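PDB 6MF4: cell cycle serine/threonine-protein kinase CDC5/MSD2 from Saccharomyces cerevisiae, which phosphorylates serine and threonine residues of cell-cycle proteins, is involved in mitotic exit, and recognises substrates through the polo-box domain crystallised here. Local coordinates for residues R132-Y144 / S153-H167. Residues are numbered along the deposited sequence; the frame is centred on the assembly and turned at random.
Sequences RLADAEEFWYISY and SHYLLSEKPRELSRH. With ZN (zinc ion), chain C.
Glu-138 OE1 and His-154 NE2, from neighbouring strands of a beta hairpin in the first polo box, grip one zinc ion at 2.0 and 2.1 Å respectively, and His-194 adds a third ligand. The carboxylate stands almost perpendicular to the imidazole, 89° between planes. The His-154 ring also turns an edge to the face of the Trp-140 six-membered ring, its CG lying opposite the backbone N (chi1 -178°), while the indole NE1 is hydrogen-bonded to Asp-197. Antiparallel backbone bonds pair Phe-139 with Tyr-155 and Tyr-141 with Ser-153, and Leu-157 N continues the pattern to Glu-137 O at 2.8 Å. Ser-158 OG donates to the syn lone pair of Glu-137 OE1.

Phe-139, Tyr-141 and Tyr-155 point to the other face, where the contacts are mostly apolar. Tyr-155 CB sits over the Phe-139 ring, 3.6 Å from its centroid, and Leu-164 CD1 meets the ring edge. Leu-164 CD2 lies over the centre of the Tyr-141 ring, 3.7 Å from its centroid; a water links Tyr-141 OH with His-167 NE2. The hairpin thus joins a metal site to apolar contacts with Leu-164, the N-cap residue of helix 165-178, and zinc probably offsets the carboxylate's negative charge.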
ATOM      1  N   ARG A 132      -7.184 -12.306   5.254  1.00 15.23           N
ATOM      2  CA  ARG A 132      -6.916 -13.711   5.539  1.00 15.68           C
ATOM      3  C   ARG A 132      -5.413 -13.944   5.677  1.00 17.05           C
ATOM      4  O   ARG A 132      -4.666 -13.772   4.715  1.00 17.71           O
ATOM      5  CB  ARG A 132      -7.500 -14.570   4.414  1.00 17.90           C
ATOM      6  CG  ARG A 132      -7.279 -16.072   4.497  1.00 24.97           C
ATOM      7  CD  ARG A 132      -7.407 -16.648   3.094  1.00 28.85           C
ATOM      8  NE  ARG A 132      -7.451 -18.108   3.041  1.00 30.13           N
ATOM      9  CZ  ARG A 132      -6.391 -18.894   2.862  1.00 32.52           C
ATOM     10  NH1 ARG A 132      -5.168 -18.379   2.746  1.00 30.59           N
ATOM     11  NH2 ARG A 132      -6.554 -20.208   2.817  1.00 31.99           N
ATOM     12  N   LEU A 133      -4.964 -14.340   6.866  1.00 17.21           N
ATOM     13  CA  LEU A 133      -3.539 -14.567   7.075  1.00 16.90           C
ATOM     14  C   LEU A 133      -3.069 -15.782   6.291  1.00 16.48           C
ATOM     15  O   LEU A 133      -3.844 -16.688   5.986  1.00 17.90           O
ATOM     16  CB  LEU A 133      -3.211 -14.737   8.560  1.00 19.07           C
ATOM     17  CG  LEU A 133      -2.990 -13.425   9.316  1.00 23.45           C
ATOM     18  CD1 LEU A 133      -4.309 -12.740   9.586  1.00 26.33           C
ATOM     19  CD2 LEU A 133      -2.234 -13.655  10.612  1.00 24.43           C
ATOM     20  N   ALA A 134      -1.785 -15.782   5.962  1.00 17.18           N
ATOM     21  CA  ALA A 134      -1.194 -16.829   5.148  1.00 18.47           C
ATOM     22  C   ALA A 134      -1.280 -18.196   5.821  1.00 19.64           C
ATOM     23  O   ALA A 134      -1.165 -19.225   5.158  1.00 21.20           O
ATOM     24  CB  ALA A 134       0.253 -16.484   4.843  1.00 20.98           C
ATOM     25  N   ASP A 135      -1.482 -18.212   7.134  1.00 18.14           N
ATOM     26  CA  ASP A 135      -1.533 -19.476   7.864  1.00 16.21           C
ATOM     27  C   ASP A 135      -2.827 -20.242   7.588  1.00 20.18           C
ATOM     28  O   ASP A 135      -2.963 -21.404   7.971  1.00 20.54           O
ATOM     29  CB  ASP A 135      -1.360 -19.239   9.370  1.00 17.96           C
ATOM     30  CG  ASP A 135      -2.385 -18.274   9.950  1.00 20.96           C
ATOM     31  OD1 ASP A 135      -3.507 -18.162   9.417  1.00 18.93           O
ATOM     32  OD2 ASP A 135      -2.070 -17.642  10.979  1.00 23.10           O
ATOM     33  N   ALA A 136      -3.768 -19.592   6.909  1.00 20.13           N
ATOM     34  CA  ALA A 136      -5.052 -20.200   6.572  1.00 21.97           C
ATOM     35  C   ALA A 136      -5.825 -20.648   7.810  1.00 22.94           C
ATOM     36  O   ALA A 136      -6.602 -21.601   7.744  1.00 30.27           O
ATOM     37  CB  ALA A 136      -4.848 -21.388   5.627  1.00 27.67           C
ATOM     38  N   GLU A 137      -5.618 -19.962   8.932  1.00 20.01           N
ATOM     39  CA  GLU A 137      -6.383 -20.245  10.150  1.00 23.38           C
ATOM     40  C   GLU A 137      -6.937 -18.981  10.810  1.00 29.21           C
ATOM     41  O   GLU A 137      -7.985 -19.033  11.456  1.00 25.88           O
ATOM     42  CB  GLU A 137      -5.521 -21.020  11.161  1.00 33.24           C
ATOM     43  CG  GLU A 137      -6.083 -21.101  12.597  1.00 51.69           C
ATOM     44  CD  GLU A 137      -7.493 -21.683  12.693  1.00 70.20           C
ATOM     45  OE1 GLU A 137      -8.034 -21.729  13.820  1.00 51.27           O
ATOM     46  OE2 GLU A 137      -8.067 -22.094  11.662  1.00 64.50           O
ATOM     47  N   GLU A 138      -6.245 -17.856  10.654  1.00 19.77           N
ATOM     48  CA  GLU A 138      -6.686 -16.606  11.272  1.00 16.08           C
ATOM     49  C   GLU A 138      -7.071 -15.565  10.227  1.00 18.64           C
ATOM     50  O   GLU A 138      -6.517 -15.546   9.126  1.00 18.84           O
ATOM     51  CB  GLU A 138      -5.590 -16.032  12.174  1.00 20.22           C
ATOM     52  CG  GLU A 138      -5.093 -16.990  13.247  1.00 23.36           C
ATOM     53  CD  GLU A 138      -4.516 -16.268  14.448  1.00 21.13           C
ATOM     54  OE1 GLU A 138      -3.885 -15.207  14.263  1.00 19.60           O
ATOM     55  OE2 GLU A 138      -4.696 -16.760  15.582  1.00 20.80           O
ATOM     56  N   PHE A 139      -8.017 -14.698  10.575  1.00 13.89           N
ATOM     57  CA  PHE A 139      -8.315 -13.545   9.733  1.00 14.38           C
ATOM     58  C   PHE A 139      -8.765 -12.357  10.570  1.00 16.25           C
ATOM     59  O   PHE A 139      -9.215 -12.511  11.708  1.00 16.13           O
ATOM     60  CB  PHE A 139      -9.373 -13.894   8.667  1.00 15.84           C
ATOM     61  CG  PHE A 139     -10.769 -14.079   9.202  1.00 17.30           C
ATOM     62  CD1 PHE A 139     -11.202 -15.321   9.638  1.00 19.17           C
ATOM     63  CD2 PHE A 139     -11.664 -13.019   9.229  1.00 18.36           C
ATOM     64  CE1 PHE A 139     -12.497 -15.500  10.107  1.00 19.11           C
ATOM     65  CE2 PHE A 139     -12.956 -13.190   9.699  1.00 19.60           C
ATOM     66  CZ  PHE A 139     -13.369 -14.433  10.149  1.00 17.59           C
ATOM     67  N   TRP A 140      -8.593 -11.171   9.992  1.00 15.66           N
ATOM     68  CA  TRP A 140      -9.125  -9.929  10.533  1.00 12.14           C
ATOM     69  C   TRP A 140     -10.352  -9.499   9.751  1.00 14.13           C
ATOM     70  O   TRP A 140     -10.345  -9.542   8.524  1.00 15.16           O
ATOM     71  CB  TRP A 140      -8.101  -8.796  10.456  1.00 14.76           C
ATOM     72  CG  TRP A 140      -6.875  -8.966  11.268  1.00 17.15           C
ATOM     73  CD1 TRP A 140      -5.650  -9.375  10.829  1.00 20.81           C
ATOM     74  CD2 TRP A 140      -6.733  -8.704  12.667  1.00 18.21           C
ATOM     75  NE1 TRP A 140      -4.754  -9.388  11.868  1.00 18.90           N
ATOM     76  CE2 TRP A 140      -5.394  -8.983  13.010  1.00 20.49           C
ATOM     77  CE3 TRP A 140      -7.606  -8.260  13.665  1.00 17.33           C
ATOM     78  CZ2 TRP A 140      -4.909  -8.835  14.307  1.00 22.77           C
ATOM     79  CZ3 TRP A 140      -7.121  -8.110  14.956  1.00 19.51           C
ATOM     80  CH2 TRP A 140      -5.784  -8.395  15.264  1.00 22.25           C
ATOM     81  N   TYR A 141     -11.395  -9.080  10.461  1.00 13.72           N
ATOM     82  CA  TYR A 141     -12.503  -8.355   9.845  1.00 15.09           C
ATOM     83  C   TYR A 141     -12.339  -6.877  10.165  1.00 14.02           C
ATOM     84  O   TYR A 141     -12.337  -6.482  11.331  1.00 16.60           O
ATOM     85  CB  TYR A 141     -13.855  -8.865  10.337  1.00 16.41           C
ATOM     86  CG  TYR A 141     -15.018  -8.076   9.772  1.00 16.32           C
ATOM     87  CD1 TYR A 141     -15.264  -8.050   8.408  1.00 19.26           C
ATOM     88  CD2 TYR A 141     -15.866  -7.358  10.603  1.00 20.59           C
ATOM     89  CE1 TYR A 141     -16.323  -7.328   7.885  1.00 18.08           C
ATOM     90  CE2 TYR A 141     -16.929  -6.636  10.092  1.00 22.41           C
ATOM     91  CZ  TYR A 141     -17.151  -6.626   8.733  1.00 24.89           C
ATOM     92  OH  TYR A 141     -18.205  -5.909   8.214  1.00 27.88           O
ATOM     93  N   ILE A 142     -12.180  -6.070   9.121  1.00 14.13           N
ATOM     94  CA  ILE A 142     -11.882  -4.653   9.271  1.00 15.83           C
ATOM     95  C   ILE A 142     -13.059  -3.811   8.799  1.00 16.03           C
ATOM     96  O   ILE A 142     -13.505  -3.931   7.658  1.00 16.37           O
ATOM     97  CB  ILE A 142     -10.623  -4.264   8.485  1.00 16.55           C
ATOM     98  CG1 ILE A 142      -9.439  -5.120   8.939  1.00 16.57           C
ATOM     99  CG2 ILE A 142     -10.299  -2.795   8.694  1.00 18.90           C
ATOM    100  CD1 ILE A 142      -8.314  -5.180   7.955  1.00 19.69           C
ATOM    101  N   SER A 143     -13.554  -2.956   9.687  1.00 19.95           N
ATOM    102  CA  SER A 143     -14.721  -2.132   9.402  1.00 21.79           C
ATOM    103  C   SER A 143     -14.501  -0.705   9.875  1.00 25.85           C
ATOM    104  O   SER A 143     -13.479  -0.396  10.487  1.00 22.02           O
ATOM    105  CB  SER A 143     -15.956  -2.724  10.074  1.00 23.60           C
ATOM    106  OG  SER A 143     -15.736  -2.858  11.465  1.00 25.74           O
ATOM    107  N   TYR A 144     -15.467   0.163   9.599  1.00 23.57           N
ATOM    108  CA  TYR A 144     -15.333   1.569   9.951  1.00 27.81           C
ATOM    109  C   TYR A 144     -15.608   1.814  11.429  1.00 27.50           C
ATOM    110  O   TYR A 144     -16.371   1.092  12.069  1.00 30.71           O
ATOM    111  CB  TYR A 144     -16.266   2.430   9.099  1.00 31.01           C
ATOM    112  CG  TYR A 144     -15.828   2.559   7.655  1.00 27.60           C
ATOM    113  CD1 TYR A 144     -14.507   2.845   7.326  1.00 28.81           C
ATOM    114  CD2 TYR A 144     -16.736   2.389   6.620  1.00 37.70           C
ATOM    115  CE1 TYR A 144     -14.108   2.961   6.004  1.00 39.32           C
ATOM    116  CE2 TYR A 144     -16.347   2.498   5.299  1.00 43.10           C
ATOM    117  CZ  TYR A 144     -15.036   2.783   4.996  1.00 38.25           C
ATOM    118  OH  TYR A 144     -14.665   2.898   3.677  1.00 36.52           O
ATOM    119  N   SER A 153     -11.127  -6.742  14.001  1.00 16.20           N
ATOM    120  CA  SER A 153     -11.503  -7.810  14.917  1.00 17.49           C
ATOM    121  C   SER A 153     -10.847  -9.125  14.503  1.00 19.94           C
ATOM    122  O   SER A 153     -10.902  -9.521  13.339  1.00 18.22           O
ATOM    123  CB  SER A 153     -13.022  -7.972  14.960  1.00 24.44           C
ATOM    124  OG  SER A 153     -13.622  -6.897  15.656  1.00 28.37           O
ATOM    125  N   HIS A 154     -10.248  -9.792  15.484  1.00 17.06           N
ATOM    126  CA  HIS A 154      -9.484 -11.024  15.293  1.00 18.41           C
ATOM    127  C   HIS A 154     -10.391 -12.255  15.327  1.00 21.79           C
ATOM    128  O   HIS A 154     -11.134 -12.448  16.290  1.00 20.39           O
ATOM    129  CB  HIS A 154      -8.417 -11.096  16.393  1.00 20.22           C
ATOM    130  CG  HIS A 154      -7.511 -12.287  16.310  1.00 21.10           C
ATOM    131  ND1 HIS A 154      -7.941 -13.569  16.560  1.00 20.22           N
ATOM    132  CD2 HIS A 154      -6.182 -12.375  16.060  1.00 19.53           C
ATOM    133  CE1 HIS A 154      -6.922 -14.405  16.445  1.00 24.07           C
ATOM    134  NE2 HIS A 154      -5.844 -13.704  16.147  1.00 18.46           N
ATOM    135  N   TYR A 155     -10.333 -13.079  14.279  1.00 17.95           N
ATOM    136  CA  TYR A 155     -11.130 -14.310  14.212  1.00 20.17           C
ATOM    137  C   TYR A 155     -10.329 -15.522  13.751  1.00 20.79           C
ATOM    138  O   TYR A 155      -9.267 -15.388  13.145  1.00 16.45           O
ATOM    139  CB  TYR A 155     -12.317 -14.134  13.266  1.00 20.98           C
ATOM    140  CG  TYR A 155     -13.385 -13.206  13.782  1.00 22.76           C
ATOM    141  CD1 TYR A 155     -14.254 -13.605  14.786  1.00 26.53           C
ATOM    142  CD2 TYR A 155     -13.528 -11.933  13.259  1.00 20.71           C
ATOM    143  CE1 TYR A 155     -15.232 -12.757  15.259  1.00 24.75           C
ATOM    144  CE2 TYR A 155     -14.501 -11.079  13.722  1.00 19.50           C
ATOM    145  CZ  TYR A 155     -15.352 -11.496  14.722  1.00 23.95           C
ATOM    146  OH  TYR A 155     -16.325 -10.642  15.185  1.00 27.35           O
ATOM    147  N   LEU A 156     -10.869 -16.704  14.043  1.00 24.70           N
ATOM    148  CA  LEU A 156     -10.360 -17.963  13.513  1.00 24.80           C
ATOM    149  C   LEU A 156     -11.324 -18.498  12.463  1.00 26.83           C
ATOM    150  O   LEU A 156     -12.540 -18.446  12.655  1.00 27.11           O
ATOM    151  CB  LEU A 156     -10.188 -18.997  14.627  1.00 30.53           C
ATOM    152  CG  LEU A 156      -9.391 -18.577  15.861  1.00 27.48           C
ATOM    153  CD1 LEU A 156      -9.329 -19.724  16.858  1.00 31.71           C
ATOM    154  CD2 LEU A 156      -7.992 -18.125  15.479  1.00 29.48           C
ATOM    155  N   LEU A 157     -10.788 -19.017  11.362  1.00 24.69           N
ATOM    156  CA  LEU A 157     -11.626 -19.604  10.320  1.00 32.32           C
ATOM    157  C   LEU A 157     -12.416 -20.781  10.880  1.00 41.02           C
ATOM    158  O   LEU A 157     -13.546 -21.034  10.464  1.00 45.74           O
ATOM    159  CB  LEU A 157     -10.779 -20.057   9.127  1.00 32.15           C
ATOM    160  CG  LEU A 157     -10.175 -18.952   8.255  1.00 39.99           C
ATOM    161  CD1 LEU A 157      -9.190 -19.534   7.253  1.00 42.54           C
ATOM    162  CD2 LEU A 157     -11.262 -18.177   7.531  1.00 38.60           C
ATOM    163  N   SER A 158     -11.819 -21.485  11.838  1.00 38.67           N
ATOM    164  CA  SER A 158     -12.459 -22.638  12.465  1.00 45.38           C
ATOM    165  C   SER A 158     -13.596 -22.225  13.403  1.00 43.52           C
ATOM    166  O   SER A 158     -14.440 -23.046  13.763  1.00 56.50           O
ATOM    167  CB  SER A 158     -11.425 -23.457  13.237  1.00 41.20           C
ATOM    168  OG  SER A 158     -10.853 -22.695  14.288  1.00 44.57           O
ATOM    169  N   GLU A 159     -13.604 -20.955  13.799  1.00 37.48           N
ATOM    170  CA  GLU A 159     -14.653 -20.409  14.652  1.00 36.70           C
ATOM    171  C   GLU A 159     -15.266 -19.192  13.969  1.00 38.32           C
ATOM    172  O   GLU A 159     -15.403 -18.125  14.567  1.00 34.92           O
ATOM    173  CB  GLU A 159     -14.099 -20.042  16.017  1.00 40.35           C
ATOM    174  N   LYS A 160     -15.632 -19.375  12.707  1.00 33.31           N
ATOM    175  CA  LYS A 160     -16.153 -18.297  11.877  1.00 38.81           C
ATOM    176  C   LYS A 160     -17.513 -17.823  12.389  1.00 37.19           C
ATOM    177  O   LYS A 160     -18.418 -18.634  12.585  1.00 33.18           O
ATOM    178  CB  LYS A 160     -16.247 -18.776  10.421  1.00 48.23           C
ATOM    179  CG  LYS A 160     -17.404 -18.222   9.607  1.00 52.11           C
ATOM    180  CD  LYS A 160     -17.585 -19.022   8.331  1.00 44.68           C
ATOM    181  CE  LYS A 160     -18.740 -20.004   8.477  1.00 53.04           C
ATOM    182  NZ  LYS A 160     -19.087 -20.687   7.206  1.00 48.16           N
ATOM    183  N   PRO A 161     -17.667 -16.505  12.603  1.00 34.09           N
ATOM    184  CA  PRO A 161     -18.996 -16.017  12.968  1.00 33.06           C
ATOM    185  C   PRO A 161     -19.952 -16.059  11.782  1.00 30.32           C
ATOM    186  O   PRO A 161     -19.588 -15.717  10.657  1.00 23.30           O
ATOM    187  CB  PRO A 161     -18.735 -14.581  13.426  1.00 33.16           C
ATOM    188  CG  PRO A 161     -17.495 -14.186  12.747  1.00 34.73           C
ATOM    189  CD  PRO A 161     -16.662 -15.429  12.622  1.00 34.81           C
ATOM    190  N   ARG A 162     -21.169 -16.506  12.055  1.00 24.35           N
ATOM    191  CA  ARG A 162     -22.211 -16.642  11.045  1.00 23.78           C
ATOM    192  C   ARG A 162     -22.440 -15.381  10.213  1.00 21.47           C
ATOM    193  O   ARG A 162     -22.728 -15.469   9.017  1.00 19.85           O
ATOM    194  CB  ARG A 162     -23.523 -17.063  11.719  1.00 32.47           C
ATOM    195  CG  ARG A 162     -23.862 -16.289  12.984  1.00 40.95           C
ATOM    196  CD  ARG A 162     -24.748 -17.094  13.926  1.00 48.73           C
ATOM    197  NE  ARG A 162     -25.417 -16.213  14.881  1.00 46.48           N
ATOM    198  CZ  ARG A 162     -26.311 -16.609  15.781  1.00 58.75           C
ATOM    199  NH1 ARG A 162     -26.854 -15.718  16.597  1.00 47.50           N
ATOM    200  NH2 ARG A 162     -26.666 -17.885  15.863  1.00 49.25           N
ATOM    201  N   GLU A 163     -22.308 -14.206  10.823  1.00 20.48           N
ATOM    202  CA  GLU A 163     -22.578 -12.971  10.094  1.00 22.10           C
ATOM    203  C   GLU A 163     -21.448 -12.611   9.125  1.00 20.09           C
ATOM    204  O   GLU A 163     -21.573 -11.655   8.359  1.00 18.69           O
ATOM    205  CB  GLU A 163     -22.839 -11.804  11.060  1.00 25.48           C
ATOM    206  CG  GLU A 163     -21.643 -11.328  11.874  1.00 29.12           C
ATOM    207  CD  GLU A 163     -21.462 -12.086  13.178  1.00 39.51           C
ATOM    208  OE1 GLU A 163     -22.057 -13.175  13.341  1.00 33.35           O
ATOM    209  OE2 GLU A 163     -20.721 -11.581  14.050  1.00 49.29           O
ATOM    210  N   LEU A 164     -20.361 -13.384   9.144  1.00 18.21           N
ATOM    211  CA  LEU A 164     -19.272 -13.206   8.183  1.00 18.09           C
ATOM    212  C   LEU A 164     -19.133 -14.412   7.257  1.00 19.24           C
ATOM    213  O   LEU A 164     -18.164 -14.518   6.504  1.00 19.81           O
ATOM    214  CB  LEU A 164     -17.944 -12.954   8.910  1.00 19.59           C
ATOM    215  CG  LEU A 164     -17.840 -11.656   9.713  1.00 17.51           C
ATOM    216  CD1 LEU A 164     -16.485 -11.555  10.411  1.00 20.84           C
ATOM    217  CD2 LEU A 164     -18.071 -10.425   8.836  1.00 22.16           C
ATOM    218  N   SER A 165     -20.101 -15.319   7.302  1.00 16.38           N
ATOM    219  CA  SER A 165     -20.019 -16.539   6.514  1.00 18.72           C
ATOM    220  C   SER A 165     -19.917 -16.253   5.014  1.00 20.26           C
ATOM    221  O   SER A 165     -19.070 -16.835   4.335  1.00 17.91           O
ATOM    222  CB  SER A 165     -21.223 -17.442   6.787  1.00 24.26           C
ATOM    223  OG  SER A 165     -21.109 -18.647   6.049  1.00 27.10           O
ATOM    224  N   ARG A 166     -20.749 -15.357   4.491  1.00 18.26           N
ATOM    225  CA  ARG A 166     -20.725 -15.117   3.053  1.00 16.52           C
ATOM    226  C   ARG A 166     -19.432 -14.397   2.659  1.00 16.63           C
ATOM    227  O   ARG A 166     -18.909 -14.610   1.563  1.00 15.31           O
ATOM    228  CB  ARG A 166     -21.961 -14.329   2.592  1.00 17.79           C
ATOM    229  CG  ARG A 166     -22.120 -12.939   3.158  1.00 16.41           C
ATOM    230  CD  ARG A 166     -23.186 -12.158   2.381  1.00 17.20           C
ATOM    231  NE  ARG A 166     -24.500 -12.810   2.369  1.00 17.94           N
ATOM    232  CZ  ARG A 166     -25.484 -12.555   3.232  1.00 20.10           C
ATOM    233  NH1 ARG A 166     -25.322 -11.664   4.200  1.00 19.76           N
ATOM    234  NH2 ARG A 166     -26.642 -13.194   3.126  1.00 20.73           N
ATOM    235  N   HIS A 167     -18.904 -13.569   3.557  1.00 13.24           N
ATOM    236  CA  HIS A 167     -17.638 -12.887   3.305  1.00 14.85           C
ATOM    237  C   HIS A 167     -16.527 -13.912   3.100  1.00 17.16           C
ATOM    238  O   HIS A 167     -15.691 -13.768   2.210  1.00 14.80           O
ATOM    239  CB  HIS A 167     -17.259 -11.952   4.460  1.00 13.48           C
ATOM    240  CG  HIS A 167     -18.321 -10.961   4.821  1.00 17.15           C
ATOM    241  ND1 HIS A 167     -19.536 -11.331   5.352  1.00 17.81           N
ATOM    242  CD2 HIS A 167     -18.341  -9.609   4.740  1.00 20.57           C
ATOM    243  CE1 HIS A 167     -20.264 -10.251   5.578  1.00 23.07           C
ATOM    244  NE2 HIS A 167     -19.562  -9.193   5.217  1.00 20.39           N
TER
HETATM  245 ZN    ZN C 802      -3.807 -14.075  15.882  1.00 29.45          ZN
HETATM  246  O   HOH W   1     -19.401  -6.286   5.581  1.00 27.74           O